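Local atomic coordinates of cytochrome c (Chlorobaculum tepidum, PDB entry 3A9F), a protein that probably shuttles electrons to the P840 photosynthetic reaction centre of green sulfur bacteria through its single covalently bound heme c. Residues P19-P22 with A23-F27; K40-T43 with L44-A48; G59-N62 with L63-R67. All coordinates share one frame; numbering follows the deposited sequence. Where two conformers were deposited one is given.

Interaction 1 (P19-P22 with A23-F27); sequences PPAP and AGFDF
Ala21 and Phe25 meet where the chain doubles back, Ala21 CB lying 3.7 Å from Phe25 CB. The same methyl reaches CZ of Phe27 at 3.9 Å, so it sits against both aromatic residues, while the Pro22 ring crosses Phe25 obliquely and brings CG to 3.8 Å from Phe25 CD1. Phe25 carries its CG anti to the backbone N (chi1 -177°), and this swings the ring back alongside Ala21 and Pro22. Phe25 presents its edge to one face of Phe27, CD2 lying 3.3 Å above that plane, over its centre. Were Phe25 replaced by an alanine, Pro22 CG would probably lose its aromatic neighbour and Phe27 the edge that meets its face.

Behind these contacts stands a type II beta turn from Pro22 to Phe25, closed by Phe25 N donating to Pro22 O (2.9 Å). Gly24 supplies the positive phi that the third position of such a turn needs. The loop leads into helix 27-37, where Asp26 is the N-cap with OD1 bonded to Ala29 N, and lies against helix 78-91, with Ala21, Pro22 and Phe25 all touching Ile86.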
ATOM      1  N   PRO A  19       0.641 -11.519  -0.011  1.00 22.15           N
ATOM      2  CA  PRO A  19       0.344 -12.657  -0.884  1.00 22.53           C
ATOM      3  C   PRO A  19      -0.409 -12.247  -2.152  1.00 21.73           C
ATOM      4  O   PRO A  19      -0.897 -11.129  -2.270  1.00 21.53           O
ATOM      5  CB  PRO A  19      -0.553 -13.559  -0.025  1.00 23.60           C
ATOM      6  CG  PRO A  19      -0.715 -12.931   1.243  1.00 25.71           C
ATOM      7  CD  PRO A  19      -0.076 -11.596   1.272  1.00 23.15           C
ATOM      8  N   PRO A  20      -0.525 -13.176  -3.102  1.00 21.46           N
ATOM      9  CA  PRO A  20      -1.205 -12.861  -4.348  1.00 21.04           C
ATOM     10  C   PRO A  20      -2.660 -12.429  -4.112  1.00 20.21           C
ATOM     11  O   PRO A  20      -3.344 -12.975  -3.219  1.00 20.08           O
ATOM     12  CB  PRO A  20      -1.133 -14.192  -5.106  1.00 21.87           C
ATOM     13  CG  PRO A  20       0.130 -14.802  -4.592  1.00 23.44           C
ATOM     14  CD  PRO A  20       0.094 -14.512  -3.137  1.00 22.86           C
ATOM     15  N   ALA A  21      -3.124 -11.474  -4.914  1.00 19.17           N
ATOM     16  CA  ALA A  21      -4.497 -10.977  -4.845  1.00 18.16           C
ATOM     17  C   ALA A  21      -5.511 -12.102  -4.997  1.00 17.63           C
ATOM     18  O   ALA A  21      -5.248 -13.079  -5.702  1.00 17.93           O
ATOM     19  CB  ALA A  21      -4.731  -9.941  -5.918  1.00 18.33           C
ATOM     20  N   PRO A  22      -6.693 -11.960  -4.377  1.00 17.00           N
ATOM     21  CA  PRO A  22      -7.773 -12.920  -4.676  1.00 17.11           C
ATOM     22  C   PRO A  22      -8.095 -12.900  -6.167  1.00 17.46           C
ATOM     23  O   PRO A  22      -8.017 -11.847  -6.818  1.00 18.72           O
ATOM     24  CB  PRO A  22      -8.957 -12.394  -3.843  1.00 18.29           C
ATOM     25  CG  PRO A  22      -8.608 -10.967  -3.517  1.00 18.76           C
ATOM     26  CD  PRO A  22      -7.120 -10.881  -3.461  1.00 17.13           C
ATOM     27  N   ALA A  23      -8.432 -14.070  -6.703  1.00 17.62           N
ATOM     28  CA  ALA A  23      -8.827 -14.141  -8.103  1.00 18.89           C
ATOM     29  C   ALA A  23      -9.986 -13.190  -8.315  1.00 20.65           C
ATOM     30  O   ALA A  23     -10.963 -13.216  -7.559  1.00 23.54           O
ATOM     31  CB  ALA A  23      -9.243 -15.563  -8.481  1.00 18.78           C
ATOM     32  N   GLY A  24      -9.870 -12.345  -9.333  1.00 22.15           N
ATOM     33  CA  GLY A  24     -10.920 -11.379  -9.608  1.00 23.68           C
ATOM     34  C   GLY A  24     -10.844 -10.069  -8.828  1.00 23.46           C
ATOM     35  O   GLY A  24     -11.767  -9.247  -8.892  1.00 25.48           O
ATOM     36  N   PHE A  25      -9.758  -9.861  -8.085  1.00 21.66           N
ATOM     37  CA  PHE A  25      -9.541  -8.624  -7.324  1.00 20.80           C
ATOM     38  C   PHE A  25      -9.774  -7.404  -8.196  1.00 20.95           C
ATOM     39  O   PHE A  25      -9.311  -7.349  -9.343  1.00 21.66           O
ATOM     40  CB  PHE A  25      -8.106  -8.652  -6.803  1.00 19.82           C
ATOM     41  CG  PHE A  25      -7.714  -7.475  -5.924  1.00 18.92           C
ATOM     42  CD1 PHE A  25      -8.084  -7.405  -4.585  1.00 20.59           C
ATOM     43  CD2 PHE A  25      -6.895  -6.477  -6.430  1.00 19.32           C
ATOM     44  CE1 PHE A  25      -7.680  -6.303  -3.805  1.00 21.35           C
ATOM     45  CE2 PHE A  25      -6.477  -5.415  -5.645  1.00 21.09           C
ATOM     46  CZ  PHE A  25      -6.867  -5.344  -4.339  1.00 21.87           C
ATOM     47  N   ASP A  26     -10.460  -6.408  -7.632  1.00 20.58           N
ATOM     48  CA  ASP A  26     -10.757  -5.174  -8.351  1.00 21.14           C
ATOM     49  C   ASP A  26      -9.599  -4.201  -8.136  1.00 20.34           C
ATOM     50  O   ASP A  26      -9.554  -3.424  -7.167  1.00 19.87           O
ATOM     51  CB  ASP A  26     -12.088  -4.579  -7.896  1.00 22.11           C
ATOM     52  CG  ASP A  26     -12.517  -3.379  -8.727  1.00 24.41           C
ATOM     53  OD1 ASP A  26     -11.677  -2.795  -9.443  1.00 25.19           O
ATOM     54  OD2 ASP A  26     -13.717  -3.022  -8.656  1.00 29.48           O
ATOM     55  N   PHE A  27      -8.652  -4.235  -9.061  1.00 20.72           N
ATOM     56  CA  PHE A  27      -7.489  -3.365  -8.970  1.00 21.43           C
ATOM     57  C   PHE A  27      -7.832  -1.891  -9.154  1.00 21.16           C
ATOM     58  O   PHE A  27      -7.158  -1.018  -8.595  1.00 21.24           O
ATOM     59  CB  PHE A  27      -6.416  -3.791  -9.968  1.00 21.97           C
ATOM     60  CG  PHE A  27      -5.731  -5.073  -9.592  1.00 23.49           C
ATOM     61  CD1 PHE A  27      -4.672  -5.076  -8.682  1.00 24.20           C
ATOM     62  CD2 PHE A  27      -6.137  -6.281 -10.163  1.00 23.53           C
ATOM     63  CE1 PHE A  27      -4.034  -6.274  -8.329  1.00 24.26           C
ATOM     64  CE2 PHE A  27      -5.511  -7.491  -9.810  1.00 24.22           C
ATOM     65  CZ  PHE A  27      -4.456  -7.484  -8.899  1.00 24.84           C
TER

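Interaction 2 (K40-T43 with L44-A48); sequences KCHT and LDSVA. With HEC (heme c), chain C.
Thr43 and Ser46 close a short turn in which residues 44-46 take helical backbone angles, Ser46 N making a weak bond of 3.3 Å to Thr43 O. The side chains strengthen this turn. Thr43 OG1 lies between its own backbone N and carbonyl carbon (chi1 67°), which directs it forward to accept from Ser46 N at 2.9 Å. In return Ser46 OG donates to Thr43 O at 2.8 Å, the donor tilted 21° from the carbonyl plane.

That carbonyl oxygen also receives His42 ND1, again at 2.9 Å but from the other face of its plane. The bond is almost straight, with an N-H...O angle of 175°, and the oxygen lies in the plane of the imidazole; both features would fix the rotation of the ring. With ND1 engaged in this way, NE2 is turned to the heme iron and coordinates it at 2.0 Å. Such a hydrogen bond would probably make the imidazole more electron-rich as a ligand. Val47 crosses the histidine at about a right angle and fills the corner between ring and porphyrin, its CG2 being 3.6 Å from His42 CE1 and equally close to C3A of the heme.

Cys41 SG is bonded covalently to heme CAC, and Met68 SD supplies the other protein ligand of the iron. The thioether followed directly by the histidine ligand is the second half of a Cys-X-X-Cys-His motif, the heme attachment site of c-type cytochromes, here with His-Met axial ligation.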
ATOM      1  N   LYS A  40      -2.713  11.768   2.059  1.00 15.70           N
ATOM      2  CA  LYS A  40      -3.247  12.669   3.081  1.00 16.53           C
ATOM      3  C   LYS A  40      -2.161  13.445   3.814  1.00 16.78           C
ATOM      4  O   LYS A  40      -2.289  14.658   4.023  1.00 18.15           O
ATOM      5  CB  LYS A  40      -4.081  11.896   4.098  1.00 17.59           C
ATOM      6  CG  LYS A  40      -5.450  11.496   3.577  1.00 18.18           C
ATOM      7  CD  LYS A  40      -6.368  12.722   3.376  1.00 20.26           C
ATOM      8  CE  LYS A  40      -7.823  12.333   3.122  1.00 20.22           C
ATOM      9  NZ  LYS A  40      -7.963  11.508   1.909  1.00 23.32           N
ATOM     10  N   CYS A  41      -1.103  12.753   4.236  1.00 15.93           N
ATOM     11  CA  CYS A  41      -0.043  13.407   5.027  1.00 16.16           C
ATOM     12  C   CYS A  41       1.137  13.860   4.203  1.00 15.96           C
ATOM     13  O   CYS A  41       1.885  14.745   4.608  1.00 17.37           O
ATOM     14  CB  CYS A  41       0.442  12.466   6.114  1.00 15.80           C
ATOM     15  SG  CYS A  41      -0.870  11.969   7.239  1.00 16.54           S
ATOM     16  N   HIS A  42       1.327  13.192   3.077  1.00 16.49           N
ATOM     17  CA  HIS A  42       2.354  13.483   2.100  1.00 16.78           C
ATOM     18  C   HIS A  42       1.845  12.890   0.802  1.00 17.04           C
ATOM     19  O   HIS A  42       1.020  11.966   0.810  1.00 16.99           O
ATOM     20  CB  HIS A  42       3.698  12.827   2.487  1.00 16.87           C
ATOM     21  CG  HIS A  42       3.613  11.337   2.705  1.00 16.22           C
ATOM     22  ND1 HIS A  42       3.656  10.418   1.670  1.00 17.54           N
ATOM     23  CD2 HIS A  42       3.523  10.608   3.845  1.00 16.00           C
ATOM     24  CE1 HIS A  42       3.572   9.196   2.161  1.00 17.36           C
ATOM     25  NE2 HIS A  42       3.495   9.275   3.477  1.00 15.96           N
ATOM     26  N   THR A  43       2.300  13.402  -0.324  1.00 18.54           N
ATOM     27  CA  THR A  43       1.957  12.745  -1.576  1.00 20.05           C
ATOM     28  C   THR A  43       2.655  11.388  -1.666  1.00 19.58           C
ATOM     29  O   THR A  43       3.771  11.184  -1.155  1.00 19.78           O
ATOM     30  CB  THR A  43       2.337  13.565  -2.811  1.00 20.89           C
ATOM     31  OG1 THR A  43       3.761  13.637  -2.885  1.00 21.77           O
ATOM     32  CG2 THR A  43       1.729  14.947  -2.762  1.00 23.18           C
ATOM     33  N   LEU A  44       1.991  10.438  -2.311  1.00 19.94           N
ATOM     34  CA  LEU A  44       2.645   9.177  -2.582  1.00 20.82           C
ATOM     35  C   LEU A  44       3.825   9.426  -3.522  1.00 21.78           C
ATOM     36  O   LEU A  44       4.887   8.809  -3.365  1.00 21.69           O
ATOM     37  CB  LEU A  44       1.651   8.162  -3.152  1.00 21.35           C
ATOM     38  CG  LEU A  44       2.171   6.759  -3.433  1.00 21.88           C
ATOM     39  CD1 LEU A  44       2.838   6.155  -2.192  1.00 24.22           C
ATOM     40  CD2 LEU A  44       1.031   5.871  -3.920  1.00 23.99           C
ATOM     41  N   ASP A  45       3.664  10.360  -4.460  1.00 22.96           N
ATOM     42  CA  ASP A  45       4.760  10.724  -5.374  1.00 24.67           C
ATOM     43  C   ASP A  45       6.050  11.059  -4.632  1.00 24.26           C
ATOM     44  O   ASP A  45       7.138  10.659  -5.066  1.00 25.10           O
ATOM     45  CB  ASP A  45       4.393  11.931  -6.230  1.00 26.39           C
ATOM     46  CG  ASP A  45       3.429  11.608  -7.354  1.00 30.40           C
ATOM     47  OD1 ASP A  45       3.207  10.424  -7.672  1.00 34.41           O
ATOM     48  OD2 ASP A  45       2.902  12.573  -7.950  1.00 36.19           O
ATOM     49  N   SER A  46       5.936  11.774  -3.511  1.00 23.74           N
ATOM     50  CA  SER A  46       7.120  12.261  -2.800  1.00 23.72           C
ATOM     51  C   SER A  46       7.967  11.147  -2.168  1.00 23.34           C
ATOM     52  O   SER A  46       9.141  11.357  -1.825  1.00 25.03           O
ATOM     53  CB  SER A  46       6.720  13.301  -1.757  1.00 23.39           C
ATOM     54  OG  SER A  46       6.101  12.697  -0.633  1.00 23.98           O
ATOM     55  N   VAL A  47       7.380   9.955  -2.050  1.00 23.46           N
ATOM     56  CA  VAL A  47       8.062   8.815  -1.454  1.00 23.93           C
ATOM     57  C   VAL A  47       8.104   7.610  -2.391  1.00 24.32           C
ATOM     58  O   VAL A  47       8.505   6.525  -1.974  1.00 24.82           O
ATOM     59  CB  VAL A  47       7.438   8.396  -0.096  1.00 23.76           C
ATOM     60  CG1 VAL A  47       7.593   9.517   0.949  1.00 25.21           C
ATOM     61  CG2 VAL A  47       5.971   7.989  -0.252  1.00 23.59           C
ATOM     62  N   ALA A  48       7.726   7.821  -3.654  1.00 24.30           N
ATOM     63  CA  ALA A  48       7.534   6.721  -4.616  1.00 25.74           C
ATOM     64  C   ALA A  48       8.815   5.968  -4.920  1.00 26.37           C
ATOM     65  O   ALA A  48       8.823   4.734  -4.902  1.00 26.86           O
ATOM     66  CB  ALA A  48       6.893   7.247  -5.897  1.00 25.78           C
TER
HETATM   67 FE   HEC C 207       3.551   7.718   4.774  1.00 17.24          FE
HETATM   68  CHA HEC C 207       6.874   8.351   5.185  1.00 18.58           C
HETATM   69  CHB HEC C 207       4.307   5.510   2.243  1.00 18.30           C
HETATM   70  CHC HEC C 207       0.231   7.109   4.314  1.00 16.45           C
HETATM   71  CHD HEC C 207       2.804   9.783   7.376  1.00 16.61           C
HETATM   72  NA  HEC C 207       5.246   7.068   3.899  1.00 17.29           N
HETATM   73  C1A HEC C 207       6.537   7.443   4.222  1.00 18.98           C
HETATM   74  C2A HEC C 207       7.475   6.708   3.402  1.00 20.14           C
HETATM   75  C3A HEC C 207       6.750   5.903   2.602  1.00 19.89           C
HETATM   76  C4A HEC C 207       5.356   6.135   2.878  1.00 19.07           C
HETATM   77  CMA HEC C 207       7.233   4.915   1.522  1.00 21.38           C
HETATM   78  CAA HEC C 207       9.005   6.835   3.498  1.00 22.22           C
HETATM   79  CBA HEC C 207       9.520   5.861   4.555  1.00 24.40           C
HETATM   80  CGA HEC C 207      11.021   5.810   4.579  1.00 25.89           C
HETATM   81  O1A HEC C 207      11.677   6.857   4.388  1.00 26.96           O
HETATM   82  O2A HEC C 207      11.560   4.711   4.794  1.00 27.95           O
HETATM   83  NB  HEC C 207       2.459   6.584   3.473  1.00 16.18           N
HETATM   84  C1B HEC C 207       2.980   5.685   2.558  1.00 16.69           C
HETATM   85  C2B HEC C 207       1.892   4.911   2.007  1.00 16.32           C
HETATM   86  C3B HEC C 207       0.766   5.348   2.595  1.00 16.36           C
HETATM   87  C4B HEC C 207       1.095   6.397   3.517  1.00 15.82           C
HETATM   88  CMB HEC C 207       2.116   3.783   0.978  1.00 18.37           C
HETATM   89  CAB HEC C 207      -0.683   4.865   2.483  1.00 16.21           C
HETATM   90  CBB HEC C 207      -0.775   3.452   3.117  1.00 17.67           C
HETATM   91  NC  HEC C 207       1.842   8.348   5.671  1.00 16.21           N
HETATM   92  C1C HEC C 207       0.559   8.001   5.304  1.00 16.02           C
HETATM   93  C2C HEC C 207      -0.369   8.714   6.137  1.00 15.16           C
HETATM   94  C3C HEC C 207       0.350   9.496   6.976  1.00 15.26           C
HETATM   95  C4C HEC C 207       1.741   9.236   6.716  1.00 15.53           C
HETATM   96  CMC HEC C 207      -1.889   8.654   5.957  1.00 16.12           C
HETATM   97  CAC HEC C 207      -0.121  10.489   8.064  1.00 16.43           C
HETATM   98  CBC HEC C 207      -1.084   9.862   9.102  1.00 17.22           C
HETATM   99  ND  HEC C 207       4.662   8.872   6.060  1.00 16.57           N
HETATM  100  C1D HEC C 207       4.136   9.622   7.100  1.00 17.09           C
HETATM  101  C2D HEC C 207       5.205  10.243   7.842  1.00 18.64           C
HETATM  102  C3D HEC C 207       6.450   9.810   7.166  1.00 18.95           C
HETATM  103  C4D HEC C 207       6.045   8.962   6.079  1.00 17.18           C
HETATM  104  CMD HEC C 207       5.011  11.129   9.059  1.00 18.17           C
HETATM  105  CAD HEC C 207       7.872  10.202   7.572  0.60 20.06           C
HETATM  106  CBD HEC C 207       8.358   9.343   8.733  0.60 22.19           C
HETATM  107  CGD HEC C 207       8.616   7.951   8.239  0.60 24.17           C
HETATM  108  O1D HEC C 207       9.513   7.765   7.381  0.60 25.06           O
HETATM  109  O2D HEC C 207       7.887   7.033   8.690  0.60 26.55           O

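Interaction 3 (G59-N62 with L63-R67); sequences GQVN and LIVKR
Gln60 turns one side of its flat amide to Leu63, whose CD2 methyl stands above the plane over OE1 at 3.5 Å; its NE2 is hydrogen-bonded to Thr58 OG1. The amide of Asn62 meets Lys66 differently: the lysine CG comes in from one side of the plane and lies nearly equidistant from both ends of the group, 3.5 Å from OD1 and 3.6 Å from ND2. These pairs lie along the first turns of helix 61-70, with Gln60 as its N-cap residue. Just before it, Gly59 ends the preceding helix in a Schellman motif with positive phi.

Asn62 CG is anti to the backbone N (chi1 -169°), which lays its amide beside the lysine chain, both pointing the same way. Lys66 bends at chi2 and chi3 before its NZ reaches Gln69 OE1 and forms a salt bridge with Asp78. The two carboxylate oxygens of Asp17 accept from Asn62 N and Leu63 N and so occupy N-H groups of the first turn.

On the buried side, Val61 and Val65 lie side by side, pointing the same way, and both touch Leu88 of helix 78-91, while Ile64 touches Phe51 and Tyr55 of helix 48-56. The regular helical bonding begins loosely, with a weak bond from Ile64 N to Gln60 O at 3.4 Å. It tightens two residues on, where Lys66 N meets Asn62 O at 2.9 Å.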
ATOM      1  N   GLY A  59      10.303  -6.912  -0.807  1.00 29.89           N
ATOM      2  CA  GLY A  59       9.140  -7.689  -0.368  1.00 28.95           C
ATOM      3  C   GLY A  59       8.600  -7.282   0.993  1.00 28.13           C
ATOM      4  O   GLY A  59       8.087  -8.117   1.757  1.00 28.03           O
ATOM      5  N   GLN A  60       8.702  -5.990   1.293  1.00 26.42           N
ATOM      6  CA  GLN A  60       8.276  -5.462   2.582  1.00 25.80           C
ATOM      7  C   GLN A  60       7.191  -4.382   2.433  1.00 24.25           C
ATOM      8  O   GLN A  60       7.144  -3.407   3.193  1.00 23.82           O
ATOM      9  CB  GLN A  60       9.489  -4.945   3.364  1.00 26.05           C
ATOM     10  CG  GLN A  60      10.446  -6.072   3.771  1.00 29.11           C
ATOM     11  CD  GLN A  60      11.627  -5.567   4.561  1.00 34.03           C
ATOM     12  OE1 GLN A  60      11.690  -5.745   5.776  1.00 37.29           O
ATOM     13  NE2 GLN A  60      12.571  -4.927   3.879  1.00 36.66           N
ATOM     14  N   VAL A  61       6.291  -4.576   1.468  1.00 22.32           N
ATOM     15  CA  VAL A  61       5.174  -3.646   1.266  1.00 21.36           C
ATOM     16  C   VAL A  61       4.250  -3.609   2.491  1.00 21.11           C
ATOM     17  O   VAL A  61       3.863  -2.528   2.947  1.00 20.29           O
ATOM     18  CB  VAL A  61       4.390  -4.018  -0.014  1.00 21.18           C
ATOM     19  CG1 VAL A  61       3.099  -3.211  -0.104  1.00 20.95           C
ATOM     20  CG2 VAL A  61       5.270  -3.833  -1.267  1.00 22.74           C
ATOM     21  N   ASN A  62       3.883  -4.770   3.028  1.00 21.21           N
ATOM     22  CA  ASN A  62       2.997  -4.775   4.186  1.00 21.42           C
ATOM     23  C   ASN A  62       3.636  -4.091   5.388  1.00 21.93           C
ATOM     24  O   ASN A  62       2.965  -3.378   6.125  1.00 21.51           O
ATOM     25  CB  ASN A  62       2.557  -6.191   4.557  1.00 21.62           C
ATOM     26  CG  ASN A  62       1.455  -6.183   5.577  1.00 21.27           C
ATOM     27  OD1 ASN A  62       0.381  -5.620   5.337  1.00 23.58           O
ATOM     28  ND2 ASN A  62       1.708  -6.780   6.734  1.00 23.77           N
ATOM     29  N   LEU A  63       4.943  -4.290   5.563  1.00 22.68           N
ATOM     30  CA  LEU A  63       5.676  -3.621   6.627  1.00 23.01           C
ATOM     31  C   LEU A  63       5.414  -2.118   6.629  1.00 22.41           C
ATOM     32  O   LEU A  63       5.037  -1.543   7.657  1.00 22.22           O
ATOM     33  CB  LEU A  63       7.182  -3.900   6.501  1.00 24.10           C
ATOM     34  CG  LEU A  63       8.079  -3.276   7.572  1.00 26.94           C
ATOM     35  CD1 LEU A  63       7.889  -3.992   8.902  1.00 31.55           C
ATOM     36  CD2 LEU A  63       9.542  -3.334   7.147  1.00 30.06           C
ATOM     37  N   ILE A  64       5.613  -1.481   5.482  1.00 21.10           N
ATOM     38  CA  ILE A  64       5.486  -0.031   5.452  1.00 20.32           C
ATOM     39  C   ILE A  64       4.011   0.412   5.536  1.00 19.04           C
ATOM     40  O   ILE A  64       3.701   1.422   6.191  1.00 19.26           O
ATOM     41  CB  ILE A  64       6.274   0.624   4.278  1.00 20.83           C
ATOM     42  CG1 ILE A  64       6.397   2.141   4.473  1.00 22.02           C
ATOM     43  CG2 ILE A  64       5.669   0.310   2.920  1.00 21.92           C
ATOM     44  CD1 ILE A  64       7.116   2.576   5.740  1.00 22.97           C
ATOM     45  N   VAL A  65       3.092  -0.338   4.917  1.00 18.44           N
ATOM     46  CA  VAL A  65       1.668   0.035   4.971  1.00 17.77           C
ATOM     47  C   VAL A  65       1.177  -0.027   6.414  1.00 18.08           C
ATOM     48  O   VAL A  65       0.461   0.884   6.870  1.00 17.24           O
ATOM     49  CB  VAL A  65       0.839  -0.846   4.035  1.00 17.58           C
ATOM     50  CG1 VAL A  65      -0.651  -0.618   4.237  1.00 18.38           C
ATOM     51  CG2 VAL A  65       1.236  -0.570   2.571  1.00 18.18           C
ATOM     52  N   LYS A  66       1.586  -1.074   7.139  1.00 18.79           N
ATOM     53  CA  LYS A  66       1.184  -1.216   8.534  1.00 19.57           C
ATOM     54  C   LYS A  66       1.813  -0.133   9.429  1.00 20.38           C
ATOM     55  O   LYS A  66       1.174   0.335  10.383  1.00 20.32           O
ATOM     56  CB  LYS A  66       1.464  -2.637   9.054  1.00 20.45           C
ATOM     57  CG  LYS A  66       0.658  -3.753   8.339  1.00 22.41           C
ATOM     58  CD  LYS A  66      -0.876  -3.673   8.448  1.00 23.69           C
ATOM     59  CE  LYS A  66      -1.384  -4.138   9.804  1.00 24.84           C
ATOM     60  NZ  LYS A  66      -2.884  -4.147   9.864  1.00 22.52           N
ATOM     61  N   ARG A  67       3.040   0.291   9.115  1.00 20.24           N
ATOM     62  CA  ARG A  67       3.650   1.402   9.839  0.70 20.99           C
ATOM     63  C   ARG A  67       2.822   2.667   9.655  1.00 19.71           C
ATOM     64  O   ARG A  67       2.494   3.355  10.628  1.00 20.37           O
ATOM     65  CB  ARG A  67       5.078   1.635   9.368  0.70 21.86           C
ATOM     66  CG  ARG A  67       5.819   2.637  10.202  0.70 25.77           C
ATOM     67  CD  ARG A  67       7.278   2.620   9.835  0.70 28.88           C
ATOM     68  NE  ARG A  67       7.904   1.332  10.118  0.70 33.90           N
ATOM     69  CZ  ARG A  67       9.084   0.951   9.641  0.70 36.11           C
ATOM     70  NH1 ARG A  67       9.772   1.753   8.843  0.70 37.35           N
ATOM     71  NH2 ARG A  67       9.577  -0.236   9.956  0.70 37.46           N
TER

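How the interactions relate
Three local contacts in one small cytochrome illustrate how a cofactor is built into an otherwise simple helical frame. Interaction 2 holds part of the heme site, including the thioether cysteine and the histidine ligand. Interaction 1 is remote from it, on the opposite side of the chain's centre with contact centres about 24 Å apart, and the Phe25 side chain is about 13 Å from the heme. Interaction 3 lies nearer the middle of the fold, its centre about 15 Å from that of interaction 2; Ile64 comes to about 4 Å from the heme, and the same helix carries Met68, the second axial ligand. Helix 78-91 links interactions 1 and 3, touching side chains of both; their nearest atoms are about 7 Å apart.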